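Local coordinates for carboxysome shell vertex protein CcmL (Synechocystis sp., PDB 2QW7), which assembles into a homopentamer with a narrow positively charged pore and probably forms the vertices of the polyhedral carboxysome shell that sequesters RuBisCO, at residues Q2-L7 with E53-A58. Sequence-based numbering, arbitrary orientation.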
ATOM      1  N   GLN A   2      12.371  -2.033   3.341  1.00 30.24           N
ATOM      2  CA  GLN A   2      12.515  -1.395   4.676  1.00 25.54           C
ATOM      3  C   GLN A   2      13.579  -2.030   5.548  1.00 26.29           C
ATOM      4  O   GLN A   2      13.834  -3.221   5.532  1.00 24.97           O
ATOM      5  CB  GLN A   2      11.203  -1.333   5.468  1.00 25.97           C
ATOM      6  CG  GLN A   2      10.068  -0.365   5.000  1.00 20.01           C
ATOM      7  CD  GLN A   2      10.245   1.062   5.290  1.00 16.66           C
ATOM      8  OE1 GLN A   2       9.992   1.549   6.429  1.00 32.92           O
ATOM      9  NE2 GLN A   2      10.606   1.809   4.259  1.00  6.62           N
ATOM     10  N   LEU A   3      14.246  -1.182   6.311  1.00 29.63           N
ATOM     11  CA  LEU A   3      15.272  -1.653   7.189  1.00 27.41           C
ATOM     12  C   LEU A   3      14.427  -2.105   8.401  1.00 26.61           C
ATOM     13  O   LEU A   3      13.462  -1.431   8.760  1.00 24.49           O
ATOM     14  CB  LEU A   3      16.275  -0.564   7.520  1.00 29.46           C
ATOM     15  CG  LEU A   3      17.138   0.251   6.541  1.00 28.55           C
ATOM     16  CD1 LEU A   3      17.523   1.642   7.310  1.00 20.59           C
ATOM     17  CD2 LEU A   3      18.341  -0.511   5.984  1.00 17.79           C
ATOM     18  N   ALA A   4      14.797  -3.251   8.972  1.00 25.21           N
ATOM     19  CA  ALA A   4      14.105  -3.887  10.066  1.00 26.02           C
ATOM     20  C   ALA A   4      15.040  -4.754  10.887  1.00 27.67           C
ATOM     21  O   ALA A   4      16.079  -5.200  10.392  1.00 28.29           O
ATOM     22  CB  ALA A   4      13.023  -4.725   9.571  1.00 13.44           C
ATOM     23  N   LYS A   5      14.629  -4.972  12.140  1.00 27.47           N
ATOM     24  CA  LYS A   5      15.344  -5.796  13.118  1.00 28.64           C
ATOM     25  C   LYS A   5      14.518  -7.066  13.405  1.00 26.81           C
ATOM     26  O   LYS A   5      13.276  -6.988  13.524  1.00 22.93           O
ATOM     27  CB  LYS A   5      15.533  -5.046  14.458  1.00 30.66           C
ATOM     28  CG  LYS A   5      16.404  -5.732  15.483  1.00 28.20           C
ATOM     29  CD  LYS A   5      17.125  -4.671  16.335  1.00 33.33           C
ATOM     30  CE  LYS A   5      17.991  -5.213  17.481  1.00 33.24           C
ATOM     31  NZ  LYS A   5      19.099  -4.252  17.752  1.00 30.06           N
ATOM     32  N   VAL A   6      15.197  -8.213  13.513  1.00 23.90           N
ATOM     33  CA  VAL A   6      14.486  -9.440  13.821  1.00 22.66           C
ATOM     34  C   VAL A   6      14.192  -9.534  15.295  1.00 23.70           C
ATOM     35  O   VAL A   6      15.088  -9.511  16.137  1.00 23.96           O
ATOM     36  CB  VAL A   6      15.161 -10.718  13.272  1.00 20.94           C
ATOM     37  CG1 VAL A   6      14.389 -11.917  13.711  1.00 19.34           C
ATOM     38  CG2 VAL A   6      15.181 -10.712  11.718  1.00 15.18           C
ATOM     39  N   LEU A   7      12.901  -9.574  15.605  1.00 26.58           N
ATOM     40  CA  LEU A   7      12.409  -9.651  16.959  1.00 27.04           C
ATOM     41  C   LEU A   7      12.147 -11.067  17.434  1.00 28.55           C
ATOM     42  O   LEU A   7      12.458 -11.448  18.548  1.00 29.63           O
ATOM     43  CB  LEU A   7      11.133  -8.857  17.055  1.00 30.84           C
ATOM     44  CG  LEU A   7      11.301  -7.411  17.480  1.00 29.78           C
ATOM     45  CD1 LEU A   7      12.457  -6.782  16.704  1.00 32.72           C
ATOM     46  CD2 LEU A   7       9.976  -6.739  17.226  1.00 23.12           C
ATOM     47  N   GLU A  53      19.382  -9.264  14.267  1.00 26.80           N
ATOM     48  CA  GLU A  53      20.049  -8.914  13.025  1.00 23.98           C
ATOM     49  C   GLU A  53      19.178  -7.876  12.293  1.00 24.09           C
ATOM     50  O   GLU A  53      17.948  -7.877  12.392  1.00 24.19           O
ATOM     51  CB  GLU A  53      20.332 -10.171  12.165  1.00 28.59           C
ATOM     52  CG  GLU A  53      21.589 -11.104  12.542  1.00 23.72           C
ATOM     53  CD  GLU A  53      22.041 -12.028  11.317  1.00 27.91           C
ATOM     54  OE1 GLU A  53      21.182 -12.732  10.735  1.00 21.06           O
ATOM     55  OE2 GLU A  53      23.253 -12.095  10.947  1.00 23.83           O
ATOM     56  N   TRP A  54      19.834  -6.948  11.607  1.00 26.69           N
ATOM     57  CA  TRP A  54      19.198  -5.936  10.760  1.00 22.61           C
ATOM     58  C   TRP A  54      19.036  -6.548   9.392  1.00 24.38           C
ATOM     59  O   TRP A  54      19.973  -7.148   8.841  1.00 23.15           O
ATOM     60  CB  TRP A  54      20.034  -4.683  10.597  1.00 24.23           C
ATOM     61  CG  TRP A  54      20.015  -3.779  11.742  1.00 25.12           C
ATOM     62  CD1 TRP A  54      19.916  -4.113  13.063  1.00 26.81           C
ATOM     63  CD2 TRP A  54      20.126  -2.354  11.696  1.00 27.74           C
ATOM     64  NE1 TRP A  54      19.935  -2.961  13.855  1.00 24.75           N
ATOM     65  CE2 TRP A  54      20.057  -1.875  13.030  1.00 26.13           C
ATOM     66  CE3 TRP A  54      20.256  -1.432  10.660  1.00 28.87           C
ATOM     67  CZ2 TRP A  54      20.150  -0.524  13.342  1.00 26.34           C
ATOM     68  CZ3 TRP A  54      20.334  -0.091  10.976  1.00 26.00           C
ATOM     69  CH2 TRP A  54      20.282   0.347  12.303  1.00 27.24           C
ATOM     70  N   VAL A  55      17.854  -6.328   8.809  1.00 25.91           N
ATOM     71  CA  VAL A  55      17.477  -6.998   7.582  1.00 23.18           C
ATOM     72  C   VAL A  55      16.719  -6.101   6.607  1.00 26.60           C
ATOM     73  O   VAL A  55      16.202  -5.034   6.956  1.00 23.27           O
ATOM     74  CB  VAL A  55      16.643  -8.271   8.003  1.00 23.46           C
ATOM     75  CG1 VAL A  55      17.335  -9.020   9.193  1.00 17.12           C
ATOM     76  CG2 VAL A  55      15.255  -7.919   8.425  1.00 20.72           C
ATOM     77  N   LEU A  56      16.665  -6.572   5.356  1.00 27.64           N
ATOM     78  CA  LEU A  56      15.901  -5.915   4.281  1.00 26.74           C
ATOM     79  C   LEU A  56      14.600  -6.626   4.079  1.00 27.61           C
ATOM     80  O   LEU A  56      14.622  -7.814   3.728  1.00 28.26           O
ATOM     81  CB  LEU A  56      16.600  -5.980   2.937  1.00 28.26           C
ATOM     82  CG  LEU A  56      17.843  -5.121   3.059  1.00 34.15           C
ATOM     83  CD1 LEU A  56      18.361  -5.137   1.624  1.00 29.06           C
ATOM     84  CD2 LEU A  56      17.611  -3.693   3.783  1.00 22.30           C
ATOM     85  N   VAL A  57      13.506  -5.847   4.179  1.00 27.89           N
ATOM     86  CA  VAL A  57      12.128  -6.346   4.072  1.00 27.35           C
ATOM     87  C   VAL A  57      11.474  -5.863   2.786  1.00 26.64           C
ATOM     88  O   VAL A  57      11.301  -4.676   2.591  1.00 28.31           O
ATOM     89  CB  VAL A  57      11.234  -5.760   5.262  1.00 30.48           C
ATOM     90  CG1 VAL A  57       9.824  -6.297   5.149  1.00 25.42           C
ATOM     91  CG2 VAL A  57      11.869  -5.992   6.751  1.00 24.54           C
ATOM     92  N   ALA A  58      11.142  -6.766   1.900  1.00 23.58           N
ATOM     93  CA  ALA A  58      10.402  -6.458   0.707  1.00 23.54           C
ATOM     94  C   ALA A  58       8.911  -6.575   1.007  1.00 25.55           C
ATOM     95  O   ALA A  58       8.460  -7.596   1.491  1.00 26.23           O
ATOM     96  CB  ALA A  58      10.788  -7.453  -0.466  1.00 23.02           C
TER
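A4 lays its methyl against CG2 of V57, the residue diagonal to it on the partner strand, where V57 pairs with Q2. CB of A4 and CG2 of V57 are 3.3 Å apart, closer than methyls usually pack, so the exact separation is doubtful at 2.40 Å resolution. V55 adds its CG2 to the same methyl more loosely, and its other branch, CG1, meets CG2 of V6 at 3.7 Å, the two valine side chains meeting roughly perpendicularly. A4, V55 and V57 share one face of the sheet with Q2. On the other, L3 and L56 run alongside each other, heading in one direction, with their CD2 methyls 3.9 Å apart. K5 runs obliquely across the indole of W54: its CG lies trans to the main-chain nitrogen (chi1 -173°), and the chain then bends at chi2 (149°), bringing CD to 4.1 Å from NE1 of W54.

The backbones are joined as antiparallel strands. Q2 with V57 and A4 with V55 are hydrogen-bonded pairs, each bonded through both its N-H groups, while V6 N donates to E53 O at the end of the ladder. The bond from V55 N to A4 O is the shortest, 2.6 Å, and nearly in line with the carbonyl.

Strand 2-11 also pairs with strand 24-30, and strand 54-59 with strand 76-86, placing this ladder in the curled sheet of the EutN/CcmL fold. W54 stacks on Y93, and I82 touches both leucines. Q2 NE2 donates to Y40 O and E41 OE1 of a neighbouring subunit, whose Y40 OH bonds L3 N. Main-chain bonds and aliphatic contacts thus hold the strands together, while Q2, L3 and L56 also meet that subunit, so the ladder backs onto the pentamer interface.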